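Local coordinates for protein sphingomyelinase C (Streptomyces griseocarneus, PDB 7CNE) that is a bacterial enzyme of the endonuclease/exonuclease/phosphatase family, with a DNase I-like fold, at residues Thr88-Gly100 against Gln115-Asn129. Numbering follows the deposited sequence.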
ATOM      1  N   THR A  88      -4.786 -18.169  -4.659  1.00 19.32           N
ATOM      2  CA  THR A  88      -3.536 -17.790  -4.006  1.00 22.56           C
ATOM      3  C   THR A  88      -2.392 -18.327  -4.853  1.00 23.59           C
ATOM      4  O   THR A  88      -2.366 -19.522  -5.160  1.00 26.38           O
ATOM      5  CB  THR A  88      -3.430 -18.360  -2.576  1.00 22.16           C
ATOM      6  OG1 THR A  88      -4.433 -17.789  -1.728  1.00 19.81           O
ATOM      7  CG2 THR A  88      -2.037 -18.103  -1.971  1.00 20.77           C
ATOM      8  N   GLY A  89      -1.443 -17.461  -5.222  1.00 21.07           N
ATOM      9  CA  GLY A  89      -0.256 -17.876  -5.944  1.00 20.40           C
ATOM     10  C   GLY A  89       1.013 -17.381  -5.266  1.00 19.44           C
ATOM     11  O   GLY A  89       0.969 -16.796  -4.184  1.00 19.40           O
ATOM     12  N   GLY A  90       2.145 -17.627  -5.932  1.00 20.03           N
ATOM     13  CA  GLY A  90       3.430 -17.205  -5.387  1.00 20.95           C
ATOM     14  C   GLY A  90       3.899 -18.092  -4.241  1.00 21.07           C
ATOM     15  O   GLY A  90       3.330 -19.157  -3.965  1.00 21.78           O
ATOM     16  N   LYS A  91       4.958 -17.640  -3.557  1.00 20.96           N
ATOM     17  CA  LYS A  91       5.617 -18.455  -2.526  1.00 22.62           C
ATOM     18  C   LYS A  91       4.923 -18.342  -1.165  1.00 24.01           C
ATOM     19  O   LYS A  91       5.539 -18.037  -0.140  1.00 21.45           O
ATOM     20  CB  LYS A  91       7.091 -18.081  -2.403  1.00 26.60           C
ATOM     21  CG  LYS A  91       7.996 -18.796  -3.397  1.00 28.31           C
ATOM     22  CD  LYS A  91       9.442 -18.324  -3.296  1.00 28.31           C
ATOM     23  CE  LYS A  91      10.259 -18.857  -4.461  1.00 27.74           C
ATOM     24  NZ  LYS A  91      11.624 -18.259  -4.520  1.00 29.02           N
ATOM     25  N   TYR A  92       3.620 -18.635  -1.170  1.00 21.67           N
ATOM     26  CA  TYR A  92       2.823 -18.579   0.050  1.00 22.79           C
ATOM     27  C   TYR A  92       3.331 -19.604   1.063  1.00 26.59           C
ATOM     28  O   TYR A  92       3.637 -20.740   0.710  1.00 25.46           O
ATOM     29  CB  TYR A  92       1.348 -18.836  -0.284  1.00 22.09           C
ATOM     30  CG  TYR A  92       0.440 -18.992   0.923  1.00 24.16           C
ATOM     31  CD1 TYR A  92      -0.067 -17.875   1.594  1.00 24.93           C
ATOM     32  CD2 TYR A  92       0.071 -20.251   1.381  1.00 26.35           C
ATOM     33  CE1 TYR A  92      -0.907 -18.020   2.703  1.00 22.77           C
ATOM     34  CE2 TYR A  92      -0.759 -20.405   2.482  1.00 27.36           C
ATOM     35  CZ  TYR A  92      -1.246 -19.289   3.135  1.00 27.58           C
ATOM     36  OH  TYR A  92      -2.065 -19.448   4.228  1.00 27.50           O
ATOM     37  N   SER A  93       3.423 -19.193   2.326  1.00 24.04           N
ATOM     38  CA  SER A  93       3.782 -20.081   3.427  1.00 26.21           C
ATOM     39  C   SER A  93       2.606 -20.221   4.382  1.00 25.64           C
ATOM     40  O   SER A  93       2.039 -19.215   4.822  1.00 24.52           O
ATOM     41  CB  SER A  93       4.998 -19.549   4.180  1.00 24.86           C
ATOM     42  OG  SER A  93       5.074 -20.124   5.469  1.00 27.89           O
ATOM     43  N   ALA A  94       2.248 -21.469   4.714  1.00 24.61           N
ATOM     44  CA  ALA A  94       1.148 -21.709   5.643  1.00 26.61           C
ATOM     45  C   ALA A  94       1.585 -21.627   7.100  1.00 27.60           C
ATOM     46  O   ALA A  94       0.736 -21.502   7.985  1.00 29.64           O
ATOM     47  CB  ALA A  94       0.511 -23.077   5.378  1.00 32.44           C
ATOM     48  N   THR A  95       2.885 -21.687   7.371  1.00 26.00           N
ATOM     49  CA  THR A  95       3.357 -21.702   8.744  1.00 27.51           C
ATOM     50  C   THR A  95       3.798 -20.336   9.239  1.00 23.20           C
ATOM     51  O   THR A  95       3.795 -20.105  10.452  1.00 23.36           O
ATOM     52  CB  THR A  95       4.522 -22.693   8.893  1.00 26.83           C
ATOM     53  OG1 THR A  95       5.619 -22.244   8.094  1.00 25.67           O
ATOM     54  CG2 THR A  95       4.110 -24.079   8.416  1.00 28.96           C
ATOM     55  N   THR A  96       4.184 -19.433   8.348  1.00 26.37           N
ATOM     56  CA  THR A  96       4.738 -18.166   8.807  1.00 26.90           C
ATOM     57  C   THR A  96       3.640 -17.338   9.480  1.00 23.53           C
ATOM     58  O   THR A  96       2.519 -17.270   8.969  1.00 26.13           O
ATOM     59  CB  THR A  96       5.394 -17.415   7.643  1.00 28.56           C
ATOM     60  OG1 THR A  96       6.285 -16.432   8.169  1.00 32.71           O
ATOM     61  CG2 THR A  96       4.364 -16.736   6.731  1.00 19.08           C
ATOM     62  N   PRO A  97       3.903 -16.760  10.652  1.00 26.23           N
ATOM     63  CA  PRO A  97       2.839 -16.060  11.387  1.00 28.93           C
ATOM     64  C   PRO A  97       2.539 -14.664  10.860  1.00 28.22           C
ATOM     65  O   PRO A  97       1.439 -14.159  11.082  1.00 32.93           O
ATOM     66  CB  PRO A  97       3.382 -15.985  12.824  1.00 28.48           C
ATOM     67  CG  PRO A  97       4.705 -16.703  12.809  1.00 27.17           C
ATOM     68  CD  PRO A  97       5.167 -16.799  11.405  1.00 22.34           C
ATOM     69  N   GLU A  98       3.489 -14.021  10.184  1.00 26.37           N
ATOM     70  CA  GLU A  98       3.310 -12.637   9.754  1.00 31.06           C
ATOM     71  C   GLU A  98       2.695 -12.596   8.357  1.00 29.13           C
ATOM     72  O   GLU A  98       3.233 -13.200   7.422  1.00 28.67           O
ATOM     73  CB  GLU A  98       4.643 -11.886   9.755  1.00 32.57           C
ATOM     74  CG  GLU A  98       5.068 -11.296  11.102  1.00 42.23           C
ATOM     75  CD  GLU A  98       6.569 -11.428  11.367  1.00 41.59           C
ATOM     76  OE1 GLU A  98       7.088 -10.622  12.159  1.00 46.75           O
ATOM     77  OE2 GLU A  98       7.236 -12.342  10.815  1.00 45.59           O
ATOM     78  N   ASP A  99       1.581 -11.881   8.218  1.00 26.63           N
ATOM     79  CA  ASP A  99       0.971 -11.706   6.909  1.00 26.81           C
ATOM     80  C   ASP A  99       1.620 -10.519   6.193  1.00 25.21           C
ATOM     81  O   ASP A  99       2.518  -9.858   6.718  1.00 19.79           O
ATOM     82  CB  ASP A  99      -0.550 -11.562   7.023  1.00 22.38           C
ATOM     83  CG  ASP A  99      -0.993 -10.322   7.807  1.00 25.94           C
ATOM     84  OD1 ASP A  99      -0.507  -9.202   7.533  1.00 21.11           O
ATOM     85  OD2 ASP A  99      -1.890 -10.458   8.662  1.00 27.79           O
ATOM     86  N   GLY A 100       1.173 -10.255   4.960  1.00 20.73           N
ATOM     87  CA  GLY A 100       1.736  -9.181   4.153  1.00 19.75           C
ATOM     88  C   GLY A 100       1.174  -7.794   4.420  1.00 20.60           C
ATOM     89  O   GLY A 100       1.684  -6.820   3.860  1.00 18.27           O
ATOM     90  N   GLN A 115      -4.587 -13.271  -4.357  1.00 15.50           N
ATOM     91  CA  GLN A 115      -3.357 -12.824  -3.737  1.00 17.31           C
ATOM     92  C   GLN A 115      -2.205 -13.618  -4.335  1.00 17.92           C
ATOM     93  O   GLN A 115      -2.370 -14.765  -4.762  1.00 16.05           O
ATOM     94  CB  GLN A 115      -3.402 -12.991  -2.202  1.00 17.37           C
ATOM     95  CG  GLN A 115      -3.437 -14.436  -1.746  1.00 19.43           C
ATOM     96  CD  GLN A 115      -3.360 -14.580  -0.243  1.00 20.06           C
ATOM     97  OE1 GLN A 115      -3.032 -13.632   0.473  1.00 19.44           O
ATOM     98  NE2 GLN A 115      -3.660 -15.776   0.247  1.00 18.33           N
ATOM     99  N   VAL A 116      -1.041 -12.989  -4.378  1.00 17.95           N
ATOM    100  CA  VAL A 116       0.185 -13.635  -4.823  1.00 16.84           C
ATOM    101  C   VAL A 116       1.276 -13.206  -3.855  1.00 17.65           C
ATOM    102  O   VAL A 116       1.470 -12.007  -3.632  1.00 16.56           O
ATOM    103  CB  VAL A 116       0.546 -13.253  -6.276  1.00 19.85           C
ATOM    104  CG1 VAL A 116       1.842 -13.927  -6.719  1.00 19.22           C
ATOM    105  CG2 VAL A 116      -0.617 -13.577  -7.249  1.00 17.92           C
ATOM    106  N   ILE A 117       1.960 -14.174  -3.261  1.00 16.10           N
ATOM    107  CA  ILE A 117       3.087 -13.904  -2.368  1.00 16.05           C
ATOM    108  C   ILE A 117       4.349 -13.770  -3.219  1.00 16.84           C
ATOM    109  O   ILE A 117       4.554 -14.529  -4.173  1.00 17.50           O
ATOM    110  CB  ILE A 117       3.219 -15.016  -1.304  1.00 17.99           C
ATOM    111  CG1 ILE A 117       1.900 -15.203  -0.536  1.00 21.70           C
ATOM    112  CG2 ILE A 117       4.439 -14.810  -0.369  1.00 17.86           C
ATOM    113  CD1 ILE A 117       1.196 -13.936  -0.119  1.00 21.86           C
ATOM    114  N   PHE A 118       5.181 -12.782  -2.900  1.00 15.45           N
ATOM    115  CA  PHE A 118       6.366 -12.500  -3.709  1.00 17.75           C
ATOM    116  C   PHE A 118       7.322 -13.690  -3.734  1.00 20.81           C
ATOM    117  O   PHE A 118       7.541 -14.358  -2.721  1.00 17.08           O
ATOM    118  CB  PHE A 118       7.099 -11.271  -3.163  1.00 17.10           C
ATOM    119  CG  PHE A 118       6.425  -9.980  -3.482  1.00 19.79           C
ATOM    120  CD1 PHE A 118       6.034  -9.694  -4.789  1.00 19.37           C
ATOM    121  CD2 PHE A 118       6.181  -9.041  -2.490  1.00 15.16           C
ATOM    122  CE1 PHE A 118       5.412  -8.497  -5.093  1.00 19.20           C
ATOM    123  CE2 PHE A 118       5.554  -7.839  -2.792  1.00 18.23           C
ATOM    124  CZ  PHE A 118       5.162  -7.572  -4.095  1.00 18.71           C
ATOM    125  N   ASN A 119       7.891 -13.951  -4.907  1.00 21.66           N
ATOM    126  CA  ASN A 119       8.895 -15.000  -5.041  1.00 22.98           C
ATOM    127  C   ASN A 119      10.273 -14.542  -4.594  1.00 24.34           C
ATOM    128  O   ASN A 119      11.129 -15.389  -4.303  1.00 21.93           O
ATOM    129  CB  ASN A 119       8.967 -15.483  -6.494  1.00 23.24           C
ATOM    130  CG  ASN A 119       7.695 -16.147  -6.944  1.00 23.78           C
ATOM    131  OD1 ASN A 119       6.985 -16.748  -6.139  1.00 25.09           O
ATOM    132  ND2 ASN A 119       7.390 -16.046  -8.241  1.00 22.61           N
ATOM    133  N   ASP A 120      10.499 -13.229  -4.527  1.00 21.09           N
ATOM    134  CA  ASP A 120      11.803 -12.652  -4.217  1.00 21.93           C
ATOM    135  C   ASP A 120      11.664 -11.648  -3.084  1.00 19.97           C
ATOM    136  O   ASP A 120      10.809 -10.755  -3.148  1.00 21.59           O
ATOM    137  CB  ASP A 120      12.403 -11.957  -5.450  1.00 19.03           C
ATOM    138  CG  ASP A 120      12.572 -12.899  -6.629  1.00 21.30           C
ATOM    139  OD1 ASP A 120      11.615 -13.045  -7.410  1.00 21.09           O
ATOM    140  OD2 ASP A 120      13.672 -13.481  -6.782  1.00 23.71           O
ATOM    141  N   ALA A 121      12.515 -11.777  -2.065  1.00 20.45           N
ATOM    142  CA  ALA A 121      12.524 -10.857  -0.933  1.00 20.24           C
ATOM    143  C   ALA A 121      13.758 -11.149  -0.090  1.00 20.78           C
ATOM    144  O   ALA A 121      14.334 -12.235  -0.175  1.00 23.15           O
ATOM    145  CB  ALA A 121      11.253 -10.984  -0.084  1.00 18.99           C
ATOM    146  N   CYS A 122      14.150 -10.171   0.729  1.00 20.58           N
ATOM    147  CA  CYS A 122      15.332 -10.291   1.574  1.00 24.14           C
ATOM    148  C   CYS A 122      15.049  -9.693   2.946  1.00 26.83           C
ATOM    149  O   CYS A 122      14.054  -8.991   3.154  1.00 23.15           O
ATOM    150  CB  CYS A 122      16.564  -9.621   0.946  1.00 23.59           C
ATOM    151  SG  CYS A 122      16.405  -7.838   0.592  1.00 24.05           S
ATOM    152  N   GLY A 123      15.956  -9.974   3.883  1.00 27.24           N
ATOM    153  CA  GLY A 123      15.803  -9.475   5.234  1.00 27.21           C
ATOM    154  C   GLY A 123      14.506  -9.954   5.841  1.00 28.10           C
ATOM    155  O   GLY A 123      14.074 -11.091   5.625  1.00 29.62           O
ATOM    156  N   ALA A 124      13.846  -9.055   6.580  1.00 31.06           N
ATOM    157  CA  ALA A 124      12.617  -9.408   7.283  1.00 29.35           C
ATOM    158  C   ALA A 124      11.486  -9.746   6.326  1.00 30.85           C
ATOM    159  O   ALA A 124      10.634 -10.586   6.645  1.00 30.30           O
ATOM    160  CB  ALA A 124      12.187  -8.261   8.201  1.00 32.69           C
ATOM    161  N   ASP A 125      11.448  -9.097   5.159  1.00 27.83           N
ATOM    162  CA  ASP A 125      10.354  -9.315   4.219  1.00 23.15           C
ATOM    163  C   ASP A 125      10.274 -10.771   3.763  1.00 23.36           C
ATOM    164  O   ASP A 125       9.181 -11.282   3.485  1.00 25.64           O
ATOM    165  CB  ASP A 125      10.521  -8.407   2.999  1.00 24.14           C
ATOM    166  CG  ASP A 125      10.574  -6.930   3.359  1.00 28.55           C
ATOM    167  OD1 ASP A 125      11.304  -6.558   4.320  1.00 30.25           O
ATOM    168  OD2 ASP A 125       9.903  -6.142   2.651  1.00 24.23           O
ATOM    169  N   TRP A 126      11.419 -11.436   3.618  1.00 22.95           N
ATOM    170  CA  TRP A 126      11.409 -12.814   3.126  1.00 22.67           C
ATOM    171  C   TRP A 126      10.615 -13.727   4.048  1.00 23.83           C
ATOM    172  O   TRP A 126       9.875 -14.600   3.582  1.00 22.58           O
ATOM    173  CB  TRP A 126      12.837 -13.339   2.981  1.00 22.37           C
ATOM    174  CG  TRP A 126      12.920 -14.821   2.665  1.00 23.20           C
ATOM    175  CD1 TRP A 126      13.258 -15.829   3.528  1.00 26.69           C
ATOM    176  CD2 TRP A 126      12.682 -15.448   1.396  1.00 24.66           C
ATOM    177  NE1 TRP A 126      13.229 -17.045   2.877  1.00 25.41           N
ATOM    178  CE2 TRP A 126      12.883 -16.839   1.568  1.00 27.38           C
ATOM    179  CE3 TRP A 126      12.316 -14.971   0.132  1.00 24.26           C
ATOM    180  CZ2 TRP A 126      12.727 -17.755   0.522  1.00 25.37           C
ATOM    181  CZ3 TRP A 126      12.158 -15.885  -0.906  1.00 25.25           C
ATOM    182  CH2 TRP A 126      12.367 -17.259  -0.702  1.00 29.48           C
ATOM    183  N   TRP A 127      10.757 -13.542   5.358  1.00 22.04           N
ATOM    184  CA  TRP A 127      10.190 -14.480   6.317  1.00 23.90           C
ATOM    185  C   TRP A 127       8.692 -14.307   6.501  1.00 24.67           C
ATOM    186  O   TRP A 127       8.071 -15.118   7.194  1.00 25.15           O
ATOM    187  CB  TRP A 127      10.937 -14.344   7.655  1.00 20.68           C
ATOM    188  CG  TRP A 127      12.391 -14.601   7.417  1.00 21.38           C
ATOM    189  CD1 TRP A 127      13.400 -13.683   7.393  1.00 26.71           C
ATOM    190  CD2 TRP A 127      12.978 -15.857   7.066  1.00 24.50           C
ATOM    191  NE1 TRP A 127      14.593 -14.301   7.075  1.00 25.73           N
ATOM    192  CE2 TRP A 127      14.358 -15.636   6.875  1.00 25.42           C
ATOM    193  CE3 TRP A 127      12.474 -17.153   6.915  1.00 26.90           C
ATOM    194  CZ2 TRP A 127      15.239 -16.666   6.547  1.00 27.92           C
ATOM    195  CZ3 TRP A 127      13.355 -18.175   6.590  1.00 25.81           C
ATOM    196  CH2 TRP A 127      14.717 -17.922   6.406  1.00 26.31           C
ATOM    197  N   SER A 128       8.087 -13.307   5.874  1.00 22.06           N
ATOM    198  CA  SER A 128       6.662 -13.069   6.019  1.00 22.59           C
ATOM    199  C   SER A 128       5.982 -13.220   4.660  1.00 22.53           C
ATOM    200  O   SER A 128       6.637 -13.321   3.621  1.00 22.33           O
ATOM    201  CB  SER A 128       6.409 -11.688   6.641  1.00 23.86           C
ATOM    202  OG  SER A 128       6.745 -10.648   5.748  1.00 29.01           O
ATOM    203  N   ASN A 129       4.651 -13.256   4.670  1.00 20.70           N
ATOM    204  CA  ASN A 129       3.892 -13.486   3.437  1.00 19.05           C
ATOM    205  C   ASN A 129       3.621 -12.172   2.704  1.00 22.35           C
ATOM    206  O   ASN A 129       2.482 -11.860   2.346  1.00 18.47           O
ATOM    207  CB  ASN A 129       2.591 -14.217   3.750  1.00 19.47           C
ATOM    208  CG  ASN A 129       2.727 -15.727   3.684  1.00 24.69           C
ATOM    209  OD1 ASN A 129       3.650 -16.266   3.055  1.00 20.96           O
ATOM    210  ND2 ASN A 129       1.801 -16.426   4.342  1.00 22.77           N
TER
HETATM  211  O   HOH W   1       4.908  -8.767   7.358  1.00 31.44           O
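Asn-129 ND2 donates to Ser-93 O over 2.8 Å, on a carbonyl lone pair and nearly in its own amide plane, and also bonds to Gly-79 O. The same amide takes Ser-93 N on OD1 (3.0 Å), so its head group pairs with both backbone polar atoms of Ser-93 and its rotation is fixed. Tyr-92 CE1 comes 3.5 Å from Asn-129 ND2, ring and amide planes only 18° apart, while Thr-96 CG2 packs against Asn-129 CG (3.6 Å). Ser-93 OG in turn accepts from the backbone N of Thr-95, an ST turn, and of Thr-96, an ST motif, and the backbone of Asn-129 donates to Glu-98 O. Ile-117 CG1 comes up to the rim of the Tyr-92 ring and lies 3.7 Å from Tyr-92 CB. The Lys-91 side chain runs out straight (chi2 176°), and NZ arrives on a lone pair of Asn-119 O (2.9 Å), at the rim of the Trp-126 indole. Where the strands pair, Gln-115 NE2 donates almost straight (173°) to Thr-88 OG1; OE1 takes Gly-79 N and NE2 also gives to Ser-81 O. Gly-89 N to Gln-115 O (2.9 Å) and Ile-117 N to Gly-89 O (3.0 Å) join the backbones as parallel strands. Edge strand 87-90 thus pairs with strand 110-117 in the six-stranded mixed sheet, one of two large sheets in this DNase I-like fold.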